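Long-range contact in D-alanyl transferase DltD (Enterococcus faecium TX0133A04, PDB 6PFX), which probably takes part in the D-alanylation of lipoteichoic acid in the Gram-positive cell envelope, as a membrane-associated member of the DltD family: residues F100-G111 with D265-F275. Numbering follows the deposited sequence.
Sequences FIISPQWFVKNG and DYRFSPEFSDF
Between Phe-107 and Gly-111 the loop that follows strand 97-101 runs beside residues 266-270, closest at Lys-109 and Ser-269 (CA to CA 4.6 Å), with CA-H...O contacts from Tyr-266 to Phe-107 O and from Lys-109 to Phe-268 O. The one direct hydrogen bond between the segments comes from a hydroxyl: Ser-269 OG donates to Val-108 O at 2.6 Å and accepts from Glu-271 N, a capping bond ahead of the turn that leads into helix 271-284. Having OG anti to the backbone N (chi1 -176°) lets it serve both. Val-108 O also closes the type I turn from Val-108 to Gly-111 by accepting from Gly-111 N, which arrives from the face opposite the hydroxyl. Phe-107, at the centre of an inverse gamma turn, points its side chain toward residues 265-275. Glu-271 CG sits over the middle of one face, 3.5 Å from the ring centroid, in a CH-pi contact, while the ring presents its edge to the face of Phe-272 with the planes at 53°. A bend at chi2 (76°) turns the Glu-271 carboxylate back past Trp-106, OE2 lying 3.3 Å from Trp-106 CE3; Ser-79 and Gln-78 bind its two oxygens. This packing of the loop after a central parallel strand against the approach to a flanking helix fits the alpha/beta/alpha architecture of the SGNH-hydrolase clan. Nearer the strand, Phe-275 points its edge at the face of Phe-100 in an offset edge-to-face pair, and its CZ meets Ile-102 CD1 at 3.8 Å. Beside the 3-10 segment, Tyr-266 lays a face against the 104-105 backbone, Gln-105 CA standing 4.0 Å from the ring centroid, and water joins its hydroxyl to Gln-105 NE2. A second water bridges Lys-109 N and Asp-265 O, each at 2.8 Å.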
loop_
_atom_site.group_PDB
_atom_site.type_symbol
_atom_site.label_atom_id
_atom_site.label_comp_id
_atom_site.label_asym_id
_atom_site.label_seq_id
_atom_site.Cartn_x
_atom_site.Cartn_y
_atom_site.Cartn_z
ATOM N N PHE A 100 0.763 -1.718 -6.393
ATOM C CA PHE A 100 0.230 -0.969 -5.261
ATOM C C PHE A 100 -1.176 -1.474 -4.972
ATOM O O PHE A 100 -2.061 -1.351 -5.820
ATOM C CB PHE A 100 0.208 0.533 -5.583
ATOM C CG PHE A 100 -0.050 1.432 -4.390
ATOM C CD1 PHE A 100 -1.294 1.481 -3.814
ATOM C CD2 PHE A 100 0.960 2.238 -3.854
ATOM C CE1 PHE A 100 -1.536 2.314 -2.727
ATOM C CE2 PHE A 100 0.720 3.064 -2.761
ATOM C CZ PHE A 100 -0.523 3.100 -2.205
ATOM N N ILE A 101 -1.401 -1.975 -3.759
ATOM C CA ILE A 101 -2.718 -2.454 -3.339
ATOM C C ILE A 101 -3.408 -1.328 -2.573
ATOM O O ILE A 101 -2.921 -0.913 -1.516
ATOM C CB ILE A 101 -2.600 -3.705 -2.456
ATOM C CG1 ILE A 101 -1.611 -4.735 -3.005
ATOM C CG2 ILE A 101 -3.979 -4.332 -2.271
ATOM C CD1 ILE A 101 -1.954 -5.285 -4.307
ATOM N N ILE A 102 -4.537 -0.847 -3.103
ATOM C CA ILE A 102 -5.312 0.242 -2.506
ATOM C C ILE A 102 -6.384 -0.376 -1.608
ATOM O O ILE A 102 -7.322 -0.998 -2.110
ATOM C CB ILE A 102 -6.009 1.068 -3.596
ATOM C CG1 ILE A 102 -5.022 1.614 -4.624
ATOM C CG2 ILE A 102 -6.802 2.235 -2.976
ATOM C CD1 ILE A 102 -5.692 2.296 -5.809
ATOM N N SER A 103 -6.297 -0.171 -0.289
ATOM C CA SER A 103 -7.345 -0.671 0.612
ATOM C C SER A 103 -8.476 0.346 0.737
ATOM O O SER A 103 -8.226 1.473 1.176
ATOM C CB SER A 103 -6.773 -0.948 1.998
ATOM O OG SER A 103 -5.845 -2.010 1.973
ATOM N N PRO A 104 -9.723 -0.007 0.409
ATOM C CA PRO A 104 -10.828 0.952 0.621
ATOM C C PRO A 104 -10.932 1.444 2.065
ATOM O O PRO A 104 -11.279 2.613 2.295
ATOM C CB PRO A 104 -12.059 0.149 0.160
ATOM C CG PRO A 104 -11.486 -0.889 -0.836
ATOM C CD PRO A 104 -10.184 -1.275 -0.193
ATOM N N GLN A 105 -10.570 0.593 3.037
ATOM C CA GLN A 105 -10.733 0.925 4.448
ATOM C C GLN A 105 -9.802 2.035 4.902
ATOM O O GLN A 105 -10.010 2.612 5.975
ATOM C CB GLN A 105 -10.469 -0.303 5.320
ATOM C CG GLN A 105 -11.365 -1.474 5.016
ATOM C CD GLN A 105 -10.975 -2.198 3.736
ATOM O OE1 GLN A 105 -9.806 -2.182 3.322
ATOM N NE2 GLN A 105 -11.960 -2.807 3.081
ATOM N N TRP A 106 -8.780 2.355 4.119
ATOM C CA TRP A 106 -7.956 3.489 4.482
ATOM C C TRP A 106 -8.737 4.793 4.430
ATOM O O TRP A 106 -8.380 5.757 5.115
ATOM C CB TRP A 106 -6.821 3.644 3.487
ATOM C CG TRP A 106 -5.773 2.599 3.490
ATOM C CD1 TRP A 106 -5.574 1.609 4.410
ATOM C CD2 TRP A 106 -4.757 2.446 2.501
ATOM N NE1 TRP A 106 -4.469 0.857 4.052
ATOM C CE2 TRP A 106 -3.960 1.352 2.876
ATOM C CE3 TRP A 106 -4.444 3.138 1.328
ATOM C CZ2 TRP A 106 -2.862 0.935 2.114
ATOM C CZ3 TRP A 106 -3.364 2.722 0.572
ATOM C CH2 TRP A 106 -2.590 1.630 0.964
ATOM N N PHE A 107 -9.762 4.852 3.587
ATOM C CA PHE A 107 -10.401 6.103 3.195
ATOM C C PHE A 107 -11.558 6.465 4.108
ATOM O O PHE A 107 -12.657 6.788 3.674
ATOM C CB PHE A 107 -10.818 5.990 1.736
ATOM C CG PHE A 107 -9.633 5.873 0.786
ATOM C CD1 PHE A 107 -8.950 4.665 0.601
ATOM C CD2 PHE A 107 -9.182 6.993 0.109
ATOM C CE1 PHE A 107 -7.841 4.595 -0.263
ATOM C CE2 PHE A 107 -8.107 6.929 -0.745
ATOM C CZ PHE A 107 -7.433 5.721 -0.941
ATOM N N VAL A 108 -11.272 6.460 5.403
ATOM C CA VAL A 108 -12.269 6.828 6.399
ATOM C C VAL A 108 -12.319 8.346 6.576
ATOM O O VAL A 108 -11.395 9.082 6.222
ATOM C CB VAL A 108 -12.043 6.099 7.741
ATOM C CG1 VAL A 108 -12.341 4.608 7.596
ATOM C CG2 VAL A 108 -10.637 6.350 8.272
ATOM N N LYS A 109 -13.420 8.812 7.176
ATOM C CA LYS A 109 -13.739 10.238 7.211
ATOM C C LYS A 109 -12.592 11.080 7.751
ATOM O O LYS A 109 -12.319 12.172 7.236
ATOM C CB LYS A 109 -15.005 10.449 8.059
ATOM C CG LYS A 109 -15.447 11.906 8.190
ATOM C CD LYS A 109 -16.785 12.039 8.937
ATOM C CE LYS A 109 -17.304 13.476 8.926
ATOM N NZ LYS A 109 -18.661 13.589 9.556
ATOM N N ASN A 110 -11.920 10.610 8.796
ATOM C CA ASN A 110 -10.860 11.382 9.427
ATOM C C ASN A 110 -9.471 10.982 8.950
ATOM O O ASN A 110 -8.481 11.546 9.426
ATOM C CB ASN A 110 -10.934 11.251 10.953
ATOM C CG ASN A 110 -12.191 11.872 11.535
ATOM O OD1 ASN A 110 -12.745 12.821 10.984
ATOM N ND2 ASN A 110 -12.645 11.333 12.656
ATOM N N GLY A 111 -9.374 10.027 8.036
ATOM C CA GLY A 111 -8.091 9.597 7.513
ATOM C C GLY A 111 -7.324 8.691 8.463
ATOM O O GLY A 111 -7.844 8.203 9.478
ATOM N N ASP A 265 -18.710 4.678 5.433
ATOM C CA ASP A 265 -18.576 5.347 4.142
ATOM C C ASP A 265 -17.091 5.582 3.928
ATOM O O ASP A 265 -16.431 6.143 4.809
ATOM C CB ASP A 265 -19.349 6.678 4.134
ATOM C CG ASP A 265 -19.730 7.142 2.720
ATOM O OD1 ASP A 265 -19.026 6.784 1.752
ATOM O OD2 ASP A 265 -20.728 7.876 2.567
ATOM N N TYR A 266 -16.569 5.102 2.797
ATOM C CA TYR A 266 -15.175 5.296 2.417
ATOM C C TYR A 266 -15.022 6.255 1.238
ATOM O O TYR A 266 -13.974 6.264 0.575
ATOM C CB TYR A 266 -14.546 3.945 2.061
ATOM C CG TYR A 266 -14.576 2.867 3.127
ATOM C CD1 TYR A 266 -14.424 3.176 4.471
ATOM C CD2 TYR A 266 -14.698 1.524 2.772
ATOM C CE1 TYR A 266 -14.433 2.184 5.440
ATOM C CE2 TYR A 266 -14.709 0.530 3.733
ATOM C CZ TYR A 266 -14.553 0.856 5.060
ATOM O OH TYR A 266 -14.572 -0.166 5.995
ATOM N N ARG A 267 -16.038 7.065 0.964
ATOM C CA ARG A 267 -15.990 7.915 -0.214
ATOM C C ARG A 267 -15.432 9.294 0.088
ATOM O O ARG A 267 -15.132 10.026 -0.857
ATOM C CB ARG A 267 -17.371 8.039 -0.864
ATOM C CG ARG A 267 -17.897 6.719 -1.429
ATOM C CD ARG A 267 -19.353 6.784 -1.881
ATOM N NE ARG A 267 -20.168 7.327 -0.806
ATOM C CZ ARG A 267 -21.242 8.083 -0.987
ATOM N NH1 ARG A 267 -21.659 8.399 -2.201
ATOM N NH2 ARG A 267 -21.880 8.572 0.058
ATOM N N PHE A 268 -15.255 9.646 1.365
ATOM C CA PHE A 268 -14.859 10.998 1.774
ATOM C C PHE A 268 -13.713 10.887 2.766
ATOM O O PHE A 268 -13.887 10.299 3.834
ATOM C CB PHE A 268 -16.042 11.730 2.443
ATOM C CG PHE A 268 -17.294 11.660 1.649
ATOM C CD1 PHE A 268 -17.354 12.198 0.388
ATOM C CD2 PHE A 268 -18.403 11.004 2.140
ATOM C CE1 PHE A 268 -18.507 12.092 -0.364
ATOM C CE2 PHE A 268 -19.550 10.911 1.401
ATOM C CZ PHE A 268 -19.605 11.439 0.148
ATOM N N SER A 269 -12.540 11.443 2.429
ATOM C CA SER A 269 -11.419 11.219 3.336
ATOM C C SER A 269 -10.223 12.088 2.996
ATOM O O SER A 269 -9.982 12.339 1.811
ATOM C CB SER A 269 -10.948 9.761 3.186
ATOM O OG SER A 269 -9.926 9.417 4.101
ATOM N N PRO A 270 -9.436 12.523 3.991
ATOM C CA PRO A 270 -8.098 13.058 3.692
ATOM C C PRO A 270 -7.233 12.064 2.959
ATOM O O PRO A 270 -6.287 12.476 2.287
ATOM C CB PRO A 270 -7.505 13.359 5.078
ATOM C CG PRO A 270 -8.703 13.479 5.984
ATOM C CD PRO A 270 -9.726 12.531 5.438
ATOM N N GLU A 271 -7.529 10.765 3.058
ATOM C CA GLU A 271 -6.703 9.759 2.403
ATOM C C GLU A 271 -6.641 9.945 0.888
ATOM O O GLU A 271 -5.661 9.526 0.260
ATOM C CB GLU A 271 -7.218 8.356 2.734
ATOM C CG GLU A 271 -6.334 7.231 2.170
ATOM C CD GLU A 271 -5.026 6.972 2.921
ATOM O OE1 GLU A 271 -4.864 7.410 4.078
ATOM O OE2 GLU A 271 -4.149 6.286 2.340
ATOM N N PHE A 272 -7.680 10.524 0.277
ATOM C CA PHE A 272 -7.626 10.769 -1.160
ATOM C C PHE A 272 -6.492 11.723 -1.492
ATOM O O PHE A 272 -5.840 11.591 -2.529
ATOM C CB PHE A 272 -8.956 11.332 -1.668
ATOM C CG PHE A 272 -10.050 10.308 -1.729
ATOM C CD1 PHE A 272 -10.112 9.398 -2.768
ATOM C CD2 PHE A 272 -10.994 10.238 -0.729
ATOM C CE1 PHE A 272 -11.093 8.443 -2.813
ATOM C CE2 PHE A 272 -11.980 9.286 -0.774
ATOM C CZ PHE A 272 -12.027 8.390 -1.819
ATOM N N SER A 273 -6.250 12.699 -0.619
ATOM C CA SER A 273 -5.168 13.655 -0.827
ATOM C C SER A 273 -3.817 13.093 -0.390
ATOM O O SER A 273 -2.802 13.373 -1.041
ATOM C CB SER A 273 -5.537 14.975 -0.156
ATOM O OG SER A 273 -6.714 15.514 -0.756
ATOM N N ASP A 274 -3.769 12.282 0.678
ATOM C CA ASP A 274 -2.545 11.547 0.984
ATOM C C ASP A 274 -2.166 10.637 -0.185
ATOM O O ASP A 274 -0.989 10.526 -0.547
ATOM C CB ASP A 274 -2.688 10.713 2.265
ATOM C CG ASP A 274 -2.874 11.555 3.527
ATOM O OD1 ASP A 274 -2.779 12.796 3.489
ATOM O OD2 ASP A 274 -3.121 10.952 4.591
ATOM N N PHE A 275 -3.164 9.982 -0.796
ATOM C CA PHE A 275 -2.929 9.135 -1.962
ATOM C C PHE A 275 -2.389 9.951 -3.127
ATOM O O PHE A 275 -1.529 9.474 -3.880
ATOM C CB PHE A 275 -4.252 8.426 -2.345
ATOM C CG PHE A 275 -4.096 7.422 -3.458
ATOM C CD1 PHE A 275 -3.368 6.285 -3.254
ATOM C CD2 PHE A 275 -4.700 7.603 -4.691
ATOM C CE1 PHE A 275 -3.193 5.371 -4.251
ATOM C CE2 PHE A 275 -4.527 6.668 -5.704
ATOM C CZ PHE A 275 -3.767 5.560 -5.482
HETATM O O HOH W 1 -14.142 -2.732 5.316
HETATM O O HOH W 2 -15.500 6.875 7.346
#